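Local atomic coordinates of porin (PDB entry 3POR), a protein that forms trimeric outer-membrane channels that let small hydrophilic solutes of up to about 0.6 kDa diffuse passively. Residues A[227-232]-A[250-255]; A[213-218]-A[256-261]; A[179-184]-A[204-209]; A[95-100]-A[287-292]. One frame throughout, in Å; residues are numbered along the deposited sequence.

Interaction 1: residues A[227-232]-A[250-255]. With C8E ((hydroxyethyloxy)tri(ethyloxy)octane), chain B.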
# COMPACT_ATOMS: atom_id res chain seq x y z
N VAL A 227 -10.24 -24.17 -31.21
CA VAL A 227 -11.64 -24.23 -31.64
C VAL A 227 -11.96 -22.84 -32.21
O VAL A 227 -11.33 -21.88 -31.79
CB VAL A 227 -12.55 -24.52 -30.47
CG1 VAL A 227 -12.29 -25.95 -30.08
CG2 VAL A 227 -12.30 -23.55 -29.32
N ASP A 228 -12.91 -22.66 -33.11
CA ASP A 228 -13.29 -21.38 -33.66
C ASP A 228 -14.35 -20.73 -32.81
O ASP A 228 -15.19 -21.42 -32.28
CB ASP A 228 -13.87 -21.54 -35.02
CG ASP A 228 -13.00 -22.18 -36.08
OD1 ASP A 228 -11.80 -22.40 -35.85
OD2 ASP A 228 -13.54 -22.48 -37.16
N HIS A 229 -14.42 -19.41 -32.69
CA HIS A 229 -15.40 -18.73 -31.84
C HIS A 229 -15.87 -17.48 -32.55
O HIS A 229 -15.15 -17.03 -33.44
CB HIS A 229 -14.81 -18.27 -30.54
CG HIS A 229 -13.79 -17.14 -30.68
ND1 HIS A 229 -12.65 -17.11 -31.38
CD2 HIS A 229 -13.92 -15.92 -30.05
CE1 HIS A 229 -12.07 -15.94 -31.19
NE2 HIS A 229 -12.85 -15.26 -30.39
N LYS A 230 -16.99 -16.86 -32.21
CA LYS A 230 -17.30 -15.56 -32.75
C LYS A 230 -18.00 -14.93 -31.59
O LYS A 230 -18.70 -15.64 -30.84
CB LYS A 230 -18.18 -15.71 -33.97
CG LYS A 230 -19.63 -15.88 -33.75
CD LYS A 230 -20.05 -16.68 -34.96
CE LYS A 230 -21.49 -17.15 -34.70
NZ LYS A 230 -21.95 -18.17 -35.64
N ALA A 231 -17.81 -13.65 -31.36
CA ALA A 231 -18.41 -13.01 -30.22
C ALA A 231 -19.13 -11.81 -30.76
O ALA A 231 -18.64 -11.35 -31.80
CB ALA A 231 -17.32 -12.56 -29.26
N TYR A 232 -20.22 -11.27 -30.22
CA TYR A 232 -20.75 -9.96 -30.66
C TYR A 232 -21.69 -9.29 -29.63
O TYR A 232 -22.15 -9.99 -28.72
CB TYR A 232 -21.48 -10.03 -32.02
CG TYR A 232 -22.49 -11.14 -32.20
CD1 TYR A 232 -23.82 -10.94 -31.81
CD2 TYR A 232 -22.06 -12.37 -32.70
CE1 TYR A 232 -24.73 -11.97 -31.90
CE2 TYR A 232 -22.96 -13.41 -32.79
CZ TYR A 232 -24.28 -13.20 -32.39
OH TYR A 232 -25.17 -14.25 -32.47
N GLN A 250 -24.57 -9.45 -25.16
CA GLN A 250 -23.43 -9.92 -25.92
C GLN A 250 -23.53 -11.42 -26.05
O GLN A 250 -24.21 -12.06 -25.22
CB GLN A 250 -22.13 -9.69 -25.23
CG GLN A 250 -22.07 -8.61 -24.19
CD GLN A 250 -20.62 -8.28 -23.90
OE1 GLN A 250 -19.78 -8.31 -24.81
NE2 GLN A 250 -20.25 -7.96 -22.66
N VAL A 251 -22.91 -12.01 -27.07
CA VAL A 251 -22.91 -13.44 -27.14
C VAL A 251 -21.54 -13.86 -27.52
O VAL A 251 -20.84 -13.20 -28.29
CB VAL A 251 -23.95 -14.05 -28.15
CG1 VAL A 251 -25.14 -13.10 -28.29
CG2 VAL A 251 -23.32 -14.44 -29.43
N LEU A 252 -21.24 -15.00 -26.94
CA LEU A 252 -20.01 -15.73 -27.24
C LEU A 252 -20.45 -17.10 -27.71
O LEU A 252 -21.22 -17.77 -26.99
CB LEU A 252 -19.18 -15.84 -25.99
CG LEU A 252 -17.80 -16.47 -26.01
CD1 LEU A 252 -16.84 -15.89 -27.06
CD2 LEU A 252 -17.28 -16.27 -24.59
N ASP A 253 -20.08 -17.46 -28.92
CA ASP A 253 -20.39 -18.76 -29.45
C ASP A 253 -19.04 -19.39 -29.75
O ASP A 253 -18.31 -18.95 -30.65
CB ASP A 253 -21.24 -18.73 -30.76
CG ASP A 253 -22.75 -18.27 -30.79
OD1 ASP A 253 -23.53 -18.29 -29.81
OD2 ASP A 253 -23.20 -17.87 -31.87
N ILE A 254 -18.62 -20.37 -28.96
CA ILE A 254 -17.37 -21.08 -29.25
C ILE A 254 -17.84 -22.39 -29.79
O ILE A 254 -18.61 -23.16 -29.20
CB ILE A 254 -16.59 -21.33 -28.04
CG1 ILE A 254 -16.45 -20.07 -27.21
CG2 ILE A 254 -15.32 -21.92 -28.53
CD1 ILE A 254 -15.65 -20.15 -25.92
N ASP A 255 -17.44 -22.58 -31.00
CA ASP A 255 -17.93 -23.69 -31.78
C ASP A 255 -17.53 -25.03 -31.18
O ASP A 255 -16.44 -25.15 -30.65
CB ASP A 255 -17.38 -23.45 -33.16
CG ASP A 255 -16.71 -24.63 -33.85
OD1 ASP A 255 -17.47 -25.39 -34.49
OD2 ASP A 255 -15.48 -24.81 -33.74
C1 C8E B . -12.95 -14.96 -26.52
C2 C8E B . -11.98 -14.83 -25.35
C3 C8E B . -12.81 -14.61 -24.16
C4 C8E B . -11.73 -14.27 -23.21
C5 C8E B . -12.40 -13.67 -22.02
C6 C8E B . -13.60 -14.48 -21.40
C7 C8E B . -15.09 -13.92 -21.65
C8 C8E B . -16.14 -14.28 -20.55
O9 C8E B . -17.50 -13.93 -20.74
C10 C8E B . -18.25 -14.96 -21.36
C11 C8E B . -18.96 -16.04 -20.57
O12 C8E B . -20.05 -15.72 -19.72
C13 C8E B . -19.61 -15.61 -18.38
C14 C8E B . -18.94 -16.83 -17.83
O15 C8E B . -19.66 -18.05 -17.97
C16 C8E B . -19.23 -18.95 -16.92
C17 C8E B . -20.01 -19.27 -15.60
O18 C8E B . -20.55 -18.28 -14.65
C19 C8E B . -19.72 -17.94 -13.51
C20 C8E B . -19.91 -18.63 -12.13
O21 C8E B . -19.81 -20.05 -12.21
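K230 faces D253 and Y232 faces V251 as hydrogen-bonded pairs of two antiparallel strands, 227-232 and 250-254, whose axes run at 168° to each other, with A231 and L252 as the non-hydrogen-bonded pair between them. Y232 N donates to V251 O at 2.8 Å, and V251 N returns a bond of 2.7 Å to Y232 O. A chi1 of 48° sets CG of Y232 between its own N and carbonyl carbon, and this folds the ring over V251. There V251 CG2 makes a CH-pi contact with one face, 3.6 Å from the centroid and displaced toward the rim at CZ. A serine in place of Y232 would probably leave this methyl without its aromatic cover and open a gap beside V251. K230 reaches its neighbour with an extended chain, yet NZ stays 4.0 Å from D253 OD2, a long salt bridge. On the other face, L252 CD1 meets the edge of the H229 ring, whose NE2 is bonded to Q183, and H229 CD2 lies 3.8 Å from C1 of the detergent. V227 CG2 packs on I254 CG2 at 3.5 Å. This is an antiparallel beta hairpin, 226-240 with 243-254, in the wall of the 16-stranded porin barrel.

Interaction 2: residues A[213-218]-A[256-261]. With C8E ((hydroxyethyloxy)tri(ethyloxy)octane), chain B.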
# COMPACT_ATOMS: atom_id res chain seq x y z
N ALA A 213 -12.42 -24.05 -20.30
CA ALA A 213 -12.33 -23.43 -19.00
C ALA A 213 -13.20 -22.18 -18.85
O ALA A 213 -13.73 -21.92 -17.77
CB ALA A 213 -11.00 -22.95 -18.72
N VAL A 214 -13.42 -21.35 -19.90
CA VAL A 214 -14.31 -20.18 -19.87
C VAL A 214 -15.70 -20.55 -19.36
O VAL A 214 -16.30 -19.86 -18.53
CB VAL A 214 -14.36 -19.57 -21.34
CG1 VAL A 214 -15.52 -18.61 -21.48
CG2 VAL A 214 -13.08 -18.82 -21.65
N PHE A 215 -16.21 -21.67 -19.89
CA PHE A 215 -17.53 -22.16 -19.55
C PHE A 215 -17.49 -23.13 -18.42
O PHE A 215 -18.49 -23.81 -18.16
CB PHE A 215 -18.17 -22.89 -20.65
CG PHE A 215 -18.56 -21.95 -21.75
CD1 PHE A 215 -19.81 -21.35 -21.68
CD2 PHE A 215 -17.67 -21.69 -22.78
CE1 PHE A 215 -20.16 -20.45 -22.69
CE2 PHE A 215 -18.04 -20.79 -23.76
CZ PHE A 215 -19.27 -20.17 -23.72
N ASP A 216 -16.32 -23.21 -17.78
CA ASP A 216 -16.06 -23.98 -16.58
C ASP A 216 -16.11 -25.54 -16.63
O ASP A 216 -16.47 -26.25 -15.66
CB ASP A 216 -17.03 -23.30 -15.65
CG ASP A 216 -16.75 -23.28 -14.19
OD1 ASP A 216 -15.67 -23.76 -13.78
OD2 ASP A 216 -17.66 -22.79 -13.49
N LEU A 217 -15.60 -26.08 -17.75
CA LEU A 217 -15.65 -27.49 -18.11
C LEU A 217 -14.30 -28.12 -17.92
O LEU A 217 -13.32 -27.45 -18.28
CB LEU A 217 -16.06 -27.58 -19.56
CG LEU A 217 -17.42 -27.02 -20.00
CD1 LEU A 217 -17.56 -27.15 -21.49
CD2 LEU A 217 -18.54 -27.76 -19.34
N THR A 218 -14.16 -29.35 -17.39
CA THR A 218 -12.83 -29.94 -17.32
C THR A 218 -12.27 -30.03 -18.74
O THR A 218 -12.98 -30.16 -19.75
CB THR A 218 -12.74 -31.41 -16.72
OG1 THR A 218 -13.90 -32.13 -17.06
CG2 THR A 218 -12.63 -31.44 -15.22
N THR A 256 -18.37 -26.05 -31.26
CA THR A 256 -18.16 -27.35 -30.67
C THR A 256 -18.04 -27.22 -29.16
O THR A 256 -17.89 -28.26 -28.55
CB THR A 256 -16.86 -28.16 -31.19
OG1 THR A 256 -15.65 -27.60 -30.65
CG2 THR A 256 -16.75 -28.17 -32.71
N ILE A 257 -18.07 -26.08 -28.46
CA ILE A 257 -18.01 -26.08 -27.02
C ILE A 257 -19.26 -25.46 -26.42
O ILE A 257 -19.89 -26.25 -25.74
CB ILE A 257 -16.72 -25.38 -26.59
CG1 ILE A 257 -15.53 -26.27 -26.90
CG2 ILE A 257 -16.73 -25.13 -25.11
CD1 ILE A 257 -14.18 -25.59 -26.98
N ASP A 258 -19.79 -24.23 -26.49
CA ASP A 258 -21.02 -23.83 -25.81
C ASP A 258 -21.29 -22.41 -26.26
O ASP A 258 -20.49 -21.76 -26.94
CB ASP A 258 -20.92 -23.84 -24.26
CG ASP A 258 -22.23 -24.12 -23.47
OD1 ASP A 258 -23.32 -24.05 -24.06
OD2 ASP A 258 -22.17 -24.43 -22.26
N ASP A 259 -22.46 -21.89 -25.94
CA ASP A 259 -22.89 -20.58 -26.34
C ASP A 259 -23.52 -20.00 -25.15
O ASP A 259 -24.25 -20.71 -24.43
CB ASP A 259 -23.94 -20.59 -27.30
CG ASP A 259 -23.52 -21.20 -28.62
OD1 ASP A 259 -22.39 -21.70 -28.83
OD2 ASP A 259 -24.38 -21.13 -29.50
N VAL A 260 -23.22 -18.72 -25.02
CA VAL A 260 -23.82 -17.98 -23.96
C VAL A 260 -24.07 -16.59 -24.52
O VAL A 260 -23.35 -16.13 -25.41
CB VAL A 260 -22.89 -18.02 -22.77
CG1 VAL A 260 -21.59 -17.33 -23.01
CG2 VAL A 260 -23.60 -17.37 -21.63
N THR A 261 -25.27 -16.16 -24.12
CA THR A 261 -25.76 -14.81 -24.16
C THR A 261 -25.82 -14.25 -22.74
O THR A 261 -26.40 -14.86 -21.82
CB THR A 261 -27.12 -14.74 -24.70
OG1 THR A 261 -27.00 -15.24 -26.03
CG2 THR A 261 -27.68 -13.34 -24.67
C1 C8E B . -12.95 -14.96 -26.52
C2 C8E B . -11.98 -14.83 -25.35
C3 C8E B . -12.81 -14.61 -24.16
C4 C8E B . -11.73 -14.27 -23.21
C5 C8E B . -12.40 -13.67 -22.02
C6 C8E B . -13.60 -14.48 -21.40
C7 C8E B . -15.09 -13.92 -21.65
C8 C8E B . -16.14 -14.28 -20.55
O9 C8E B . -17.50 -13.93 -20.74
C10 C8E B . -18.25 -14.96 -21.36
C11 C8E B . -18.96 -16.04 -20.57
O12 C8E B . -20.05 -15.72 -19.72
C13 C8E B . -19.61 -15.61 -18.38
C14 C8E B . -18.94 -16.83 -17.83
O15 C8E B . -19.66 -18.05 -17.97
C16 C8E B . -19.23 -18.95 -16.92
C17 C8E B . -20.01 -19.27 -15.60
O18 C8E B . -20.55 -18.28 -14.65
C19 C8E B . -19.72 -17.94 -13.51
C20 C8E B . -19.91 -18.63 -12.13
O21 C8E B . -19.81 -20.05 -12.21
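An aromatic ring packed on side chains at the start of a barrel strand joins 213-218 to 256-261: F215, the first residue beyond helix 208-214, packs on the beginning of strand 258-272, with no hydrogen bond between the two segments. The centre of one ring face is taken by D258 CB, which stands 3.7 Å from the F215 centroid and only 11° off the ring normal, a clear CH-pi contact. D258 has its CG anti to the backbone N (chi1 -151°), which carries the carboxylate past CD1 of the ring, its plane turned 34° from that of the phenyl group. The acid thus offers its methylene to the ring, while its OD1 accepts a weak bond from D259 N. Further along, V260 CG1 approaches F215 CE1 obliquely at 3.4 Å. I257 completes the apolar patch through CG2, which lies 4.3 Å from F215 CD2 and 4.2 Å from L217 CD1. Beyond the two segments, I254 and L286 also touch the phenyl ring, consistent with its burial. The bound detergent runs past the same corner, its C16 lying 3.5 Å from V214 O and its C11 3.8 Å from V260 CG1. Two backbone motifs prepare the meeting. I257 and D258 share I254 as their opposite residue in a classic beta bulge, and both direct their side chains toward 213-218. On the helical side, D216 with its positive phi is the C-prime residue of a Schellman motif, closed by bonds from L217 N to R212 O and from D216 N to A213 O.

Interaction 3: residues A[179-184]-A[204-209]. With C8E ((hydroxyethyloxy)tri(ethyloxy)octane), chain B.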
# COMPACT_ATOMS: atom_id res chain seq x y z
N ALA A 179 -2.97 -24.10 -28.05
CA ALA A 179 -3.00 -23.47 -29.33
C ALA A 179 -2.76 -21.95 -29.18
O ALA A 179 -2.91 -21.35 -28.11
CB ALA A 179 -4.34 -23.70 -29.93
N ASP A 180 -2.23 -21.33 -30.23
CA ASP A 180 -2.20 -19.88 -30.40
C ASP A 180 -3.61 -19.34 -30.46
O ASP A 180 -4.54 -20.04 -30.85
CB ASP A 180 -1.53 -19.52 -31.68
CG ASP A 180 -0.07 -19.89 -31.71
OD1 ASP A 180 0.50 -20.22 -30.67
OD2 ASP A 180 0.54 -19.86 -32.78
N MET A 181 -3.89 -18.13 -30.04
CA MET A 181 -5.27 -17.68 -30.02
C MET A 181 -5.24 -16.42 -30.84
O MET A 181 -4.22 -15.73 -30.83
CB MET A 181 -5.67 -17.40 -28.62
CG MET A 181 -5.36 -18.59 -27.80
SD MET A 181 -6.48 -18.57 -26.42
CE MET A 181 -5.16 -18.54 -25.27
N GLU A 182 -6.27 -16.07 -31.57
CA GLU A 182 -6.27 -14.89 -32.37
C GLU A 182 -7.69 -14.41 -32.42
O GLU A 182 -8.64 -15.20 -32.28
CB GLU A 182 -5.74 -15.27 -33.68
CG GLU A 182 -6.60 -14.81 -34.84
CD GLU A 182 -6.62 -15.75 -36.02
OE1 GLU A 182 -5.72 -16.61 -36.09
OE2 GLU A 182 -7.55 -15.59 -36.85
N GLN A 183 -7.85 -13.13 -32.63
CA GLN A 183 -9.16 -12.58 -32.74
C GLN A 183 -9.06 -11.35 -33.61
O GLN A 183 -8.04 -10.67 -33.63
CB GLN A 183 -9.65 -12.26 -31.36
CG GLN A 183 -11.04 -11.78 -31.37
CD GLN A 183 -11.60 -11.71 -29.98
OE1 GLN A 183 -12.25 -12.63 -29.60
NE2 GLN A 183 -11.50 -10.74 -29.11
N LEU A 184 -10.11 -11.17 -34.41
CA LEU A 184 -10.32 -10.02 -35.26
C LEU A 184 -11.56 -9.27 -34.81
O LEU A 184 -12.59 -9.90 -34.53
CB LEU A 184 -10.48 -10.49 -36.64
CG LEU A 184 -10.50 -9.33 -37.63
CD1 LEU A 184 -9.17 -8.55 -37.77
CD2 LEU A 184 -10.86 -10.00 -38.92
N GLY A 204 -12.45 -15.47 -34.41
CA GLY A 204 -11.10 -15.96 -34.48
C GLY A 204 -11.10 -17.39 -34.01
O GLY A 204 -12.09 -18.09 -34.28
N GLU A 205 -10.08 -17.72 -33.21
CA GLU A 205 -9.84 -19.04 -32.71
C GLU A 205 -9.14 -18.95 -31.39
O GLU A 205 -8.30 -18.09 -31.15
CB GLU A 205 -9.02 -19.85 -33.72
CG GLU A 205 -7.75 -19.27 -34.35
CD GLU A 205 -6.40 -19.47 -33.63
OE1 GLU A 205 -6.29 -20.47 -32.93
OE2 GLU A 205 -5.45 -18.68 -33.81
N LEU A 206 -9.58 -19.86 -30.53
CA LEU A 206 -9.21 -19.99 -29.14
C LEU A 206 -8.51 -21.32 -28.85
O LEU A 206 -8.73 -22.27 -29.57
CB LEU A 206 -10.47 -19.91 -28.23
CG LEU A 206 -11.30 -18.64 -28.07
CD1 LEU A 206 -12.23 -18.74 -26.88
CD2 LEU A 206 -10.36 -17.46 -27.75
N ASP A 207 -7.67 -21.50 -27.84
CA ASP A 207 -7.23 -22.83 -27.48
C ASP A 207 -8.39 -23.62 -26.85
O ASP A 207 -9.01 -23.10 -25.91
CB ASP A 207 -6.13 -22.70 -26.48
CG ASP A 207 -5.74 -24.01 -25.79
OD1 ASP A 207 -4.97 -24.75 -26.39
OD2 ASP A 207 -6.19 -24.28 -24.67
N ARG A 208 -8.65 -24.90 -27.21
CA ARG A 208 -9.76 -25.72 -26.76
C ARG A 208 -9.99 -25.71 -25.27
O ARG A 208 -11.07 -25.42 -24.73
CB ARG A 208 -9.50 -27.13 -27.22
CG ARG A 208 -10.45 -28.18 -26.60
CD ARG A 208 -9.96 -29.58 -26.73
NE ARG A 208 -8.86 -29.88 -25.83
CZ ARG A 208 -7.75 -30.43 -26.32
NH1 ARG A 208 -7.67 -30.67 -27.63
NH2 ARG A 208 -6.74 -30.80 -25.51
N ASP A 209 -8.95 -26.03 -24.55
CA ASP A 209 -9.15 -26.13 -23.13
C ASP A 209 -9.26 -24.74 -22.51
O ASP A 209 -10.00 -24.62 -21.52
CB ASP A 209 -8.02 -27.00 -22.58
CG ASP A 209 -8.10 -28.51 -22.98
OD1 ASP A 209 -9.22 -29.04 -23.13
OD2 ASP A 209 -7.05 -29.15 -23.14
C1 C8E B . -12.95 -14.96 -26.52
C2 C8E B . -11.98 -14.83 -25.35
C3 C8E B . -12.81 -14.61 -24.16
C4 C8E B . -11.73 -14.27 -23.21
C5 C8E B . -12.40 -13.67 -22.02
C6 C8E B . -13.60 -14.48 -21.40
C7 C8E B . -15.09 -13.92 -21.65
C8 C8E B . -16.14 -14.28 -20.55
O9 C8E B . -17.50 -13.93 -20.74
C10 C8E B . -18.25 -14.96 -21.36
C11 C8E B . -18.96 -16.04 -20.57
O12 C8E B . -20.05 -15.72 -19.72
C13 C8E B . -19.61 -15.61 -18.38
C14 C8E B . -18.94 -16.83 -17.83
O15 C8E B . -19.66 -18.05 -17.97
C16 C8E B . -19.23 -18.95 -16.92
C17 C8E B . -20.01 -19.27 -15.60
O18 C8E B . -20.55 -18.28 -14.65
C19 C8E B . -19.72 -17.94 -13.51
C20 C8E B . -19.91 -18.63 -12.13
O21 C8E B . -19.81 -20.05 -12.21
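With chi1 at 48° and chi2 at 89°, the side chain of E205 doubles back across the strand pair and brings its carboxylate between the backbone of D180 and the side chain of E182. D207 takes the other course: its CG is anti to the backbone N (chi1 169°), which sends OD1 to A179 N in a bond of 2.7 Å on the anti side of the carboxylate. Its OD2 caps F210 N at the start of helix 208-214, so one acid ties strand entry and helix start together. M181 adds a weak, nearly straight bond, its SD receiving D207 N at 3.5 Å. Between them E182 and E205 form a hydrogen-bonded antiparallel pair, E182 N lying 2.9 Å from E205 O. At G204, whose backbone angles would drive a CB into E182 O, the lack of a side chain avoids a clash. E205 OE1 is 2.8 Å from D180 O, and E205 OE2 is 3.1 Å from E182 OE1, the side chains of the two glutamates crossing at about a right angle. With an alanine in place of E205, D180 O would probably lose its close carboxyl neighbour and a gap would open beside E182. Such crowding of oxygens would be expected to raise the pKa of at least one of these glutamates and to make the pair sensitive to pH.

Interaction 4: residues A[95-100]-A[287-292]. With C8E ((hydroxyethyloxy)tri(ethyloxy)octane), chain B.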
# COMPACT_ATOMS: atom_id res chain seq x y z
N ASP A 95 -20.30 -7.65 -13.00
CA ASP A 95 -19.50 -8.50 -13.86
C ASP A 95 -19.72 -10.00 -13.68
O ASP A 95 -19.26 -10.81 -14.48
CB ASP A 95 -18.01 -8.15 -13.63
CG ASP A 95 -17.38 -7.14 -14.63
OD1 ASP A 95 -18.06 -6.71 -15.57
OD2 ASP A 95 -16.19 -6.80 -14.47
N ASP A 96 -20.52 -10.41 -12.71
CA ASP A 96 -20.62 -11.81 -12.31
C ASP A 96 -20.96 -12.87 -13.31
O ASP A 96 -20.34 -13.93 -13.36
CB ASP A 96 -21.61 -11.96 -11.22
CG ASP A 96 -21.12 -11.29 -9.96
OD1 ASP A 96 -20.96 -10.04 -9.98
OD2 ASP A 96 -20.90 -12.05 -8.99
N ARG A 97 -21.98 -12.48 -14.07
CA ARG A 97 -22.48 -13.32 -15.12
C ARG A 97 -21.80 -13.02 -16.50
O ARG A 97 -22.30 -13.46 -17.55
CB ARG A 97 -24.00 -13.11 -15.05
CG ARG A 97 -24.70 -13.57 -13.75
CD ARG A 97 -24.79 -15.09 -13.51
NE ARG A 97 -25.17 -15.45 -12.15
CZ ARG A 97 -24.33 -15.51 -11.07
NH1 ARG A 97 -23.01 -15.26 -11.19
NH2 ARG A 97 -24.83 -15.70 -9.82
N GLY A 98 -20.66 -12.29 -16.60
CA GLY A 98 -20.02 -11.98 -17.90
C GLY A 98 -19.56 -10.53 -18.10
O GLY A 98 -18.55 -10.21 -18.76
N GLY A 99 -20.37 -9.61 -17.56
CA GLY A 99 -20.03 -8.21 -17.55
C GLY A 99 -20.26 -7.51 -18.86
O GLY A 99 -20.73 -8.02 -19.88
N ASN A 100 -19.96 -6.23 -18.71
CA ASN A 100 -20.12 -5.25 -19.78
C ASN A 100 -18.88 -5.19 -20.64
O ASN A 100 -18.86 -4.50 -21.65
CB ASN A 100 -20.42 -3.86 -19.18
CG ASN A 100 -19.28 -3.37 -18.36
OD1 ASN A 100 -18.92 -4.01 -17.38
ND2 ASN A 100 -18.57 -2.32 -18.68
N PRO A 287 -27.92 -22.41 -18.13
CA PRO A 287 -28.18 -23.38 -17.05
C PRO A 287 -28.27 -23.01 -15.58
O PRO A 287 -29.37 -22.97 -15.05
CB PRO A 287 -27.12 -24.43 -17.37
CG PRO A 287 -26.95 -24.31 -18.90
CD PRO A 287 -27.90 -23.20 -19.36
N ASN A 288 -27.16 -22.80 -14.83
CA ASN A 288 -27.30 -22.35 -13.42
C ASN A 288 -28.01 -21.00 -13.28
O ASN A 288 -29.04 -20.91 -12.60
CB ASN A 288 -25.94 -22.18 -12.67
CG ASN A 288 -25.90 -21.16 -11.49
OD1 ASN A 288 -26.43 -21.37 -10.39
ND2 ASN A 288 -25.29 -19.97 -11.63
N SER A 289 -27.38 -20.02 -13.97
CA SER A 289 -27.57 -18.60 -13.79
C SER A 289 -28.84 -17.91 -13.23
O SER A 289 -30.03 -17.81 -13.65
CB SER A 289 -27.12 -18.05 -15.12
OG SER A 289 -25.79 -18.58 -15.28
N ASP A 290 -28.34 -17.49 -12.07
CA ASP A 290 -29.09 -16.76 -11.07
C ASP A 290 -28.74 -15.30 -11.27
O ASP A 290 -27.56 -14.96 -11.30
CB ASP A 290 -28.65 -17.23 -9.68
CG ASP A 290 -29.77 -17.82 -8.83
OD1 ASP A 290 -30.84 -17.18 -8.71
OD2 ASP A 290 -29.57 -18.91 -8.28
N MET A 291 -29.68 -14.41 -11.49
CA MET A 291 -29.35 -13.02 -11.59
C MET A 291 -28.65 -12.48 -10.37
O MET A 291 -28.92 -12.92 -9.25
CB MET A 291 -30.57 -12.20 -11.76
CG MET A 291 -31.64 -12.35 -10.72
SD MET A 291 -32.75 -10.94 -10.95
CE MET A 291 -32.97 -10.98 -12.71
N VAL A 292 -27.74 -11.54 -10.67
CA VAL A 292 -27.08 -10.71 -9.68
C VAL A 292 -27.67 -9.33 -9.94
O VAL A 292 -28.22 -9.02 -11.01
CB VAL A 292 -25.63 -10.67 -9.88
CG1 VAL A 292 -25.02 -11.98 -9.51
CG2 VAL A 292 -25.35 -10.42 -11.31
C1 C8E B . -12.95 -14.96 -26.52
C2 C8E B . -11.98 -14.83 -25.35
C3 C8E B . -12.81 -14.61 -24.16
C4 C8E B . -11.73 -14.27 -23.21
C5 C8E B . -12.40 -13.67 -22.02
C6 C8E B . -13.60 -14.48 -21.40
C7 C8E B . -15.09 -13.92 -21.65
C8 C8E B . -16.14 -14.28 -20.55
O9 C8E B . -17.50 -13.93 -20.74
C10 C8E B . -18.25 -14.96 -21.36
C11 C8E B . -18.96 -16.04 -20.57
O12 C8E B . -20.05 -15.72 -19.72
C13 C8E B . -19.61 -15.61 -18.38
C14 C8E B . -18.94 -16.83 -17.83
O15 C8E B . -19.66 -18.05 -17.97
C16 C8E B . -19.23 -18.95 -16.92
C17 C8E B . -20.01 -19.27 -15.60
O18 C8E B . -20.55 -18.28 -14.65
C19 C8E B . -19.72 -17.94 -13.51
C20 C8E B . -19.91 -18.63 -12.13
O21 C8E B . -19.81 -20.05 -12.21
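The guanidinium of R97 has V292 CG1 over one face, 3.7 Å above the plane and offset toward its rim, while D290 O sits at the edge. That carbonyl oxygen takes two donors from the same group. NE comes to 2.6 Å of D290 O with an N-H...O angle of 139°, and NH2 adds a weak bond at 3.2 Å. Neither bond is straight, as expected when one oxygen lies between two N-H groups, and the oxygen also sits somewhat out of the guanidinium plane. A bend at chi2 (-70°) turns the arginine chain toward 287-292, and CD passes S289 OG at 4.0 Å. The serine hydroxyl itself is engaged by N284, whose amide also bonds R97 O. V292 works on two fronts: besides lying over the guanidinium, its CG1 touches D96 CB at 3.8 Å, so the valine is wedged between consecutive residues of a type I turn running from D95 to G98. The turn is closed by G98 N to D95 O, and the backbone angles of G98 would jam a CB against the preceding carbonyl. C13 of the detergent rests 3.5 Å from R97 O. The loop holding this turn joins strands 68-73 and 118-125; in porins of this family that loop typically folds into the barrel and narrows the pore. Chemically, a buried cation is gripped here by a neutral carbonyl, and the carboxylate of D290, with OD2 5.9 Å from R97 NH2, could contribute only longer-range attraction.

Interactions 1, 2 and 3 are neighbours in one barrel wall, their centres 10 to 14 Å apart. Strands 181-192, 195-207, 226-240, 243-254 and 258-272 follow one another across the sheet, and helix 208-214 serves both interaction 2 and interaction 3. Along the chain interaction 3 closes first; interaction 1 then lies nested within the loop closed by interaction 2. Interaction 4 spans all of these, tying the loop after helix 78-83 to the loop before strand 292-300. It lies about 24 Å from interaction 3 between centres, yet meets interaction 1 where Q250 NE2 bonds G99 O. All four touch the same detergent molecule, which therefore lies between barrel wall and inner loop.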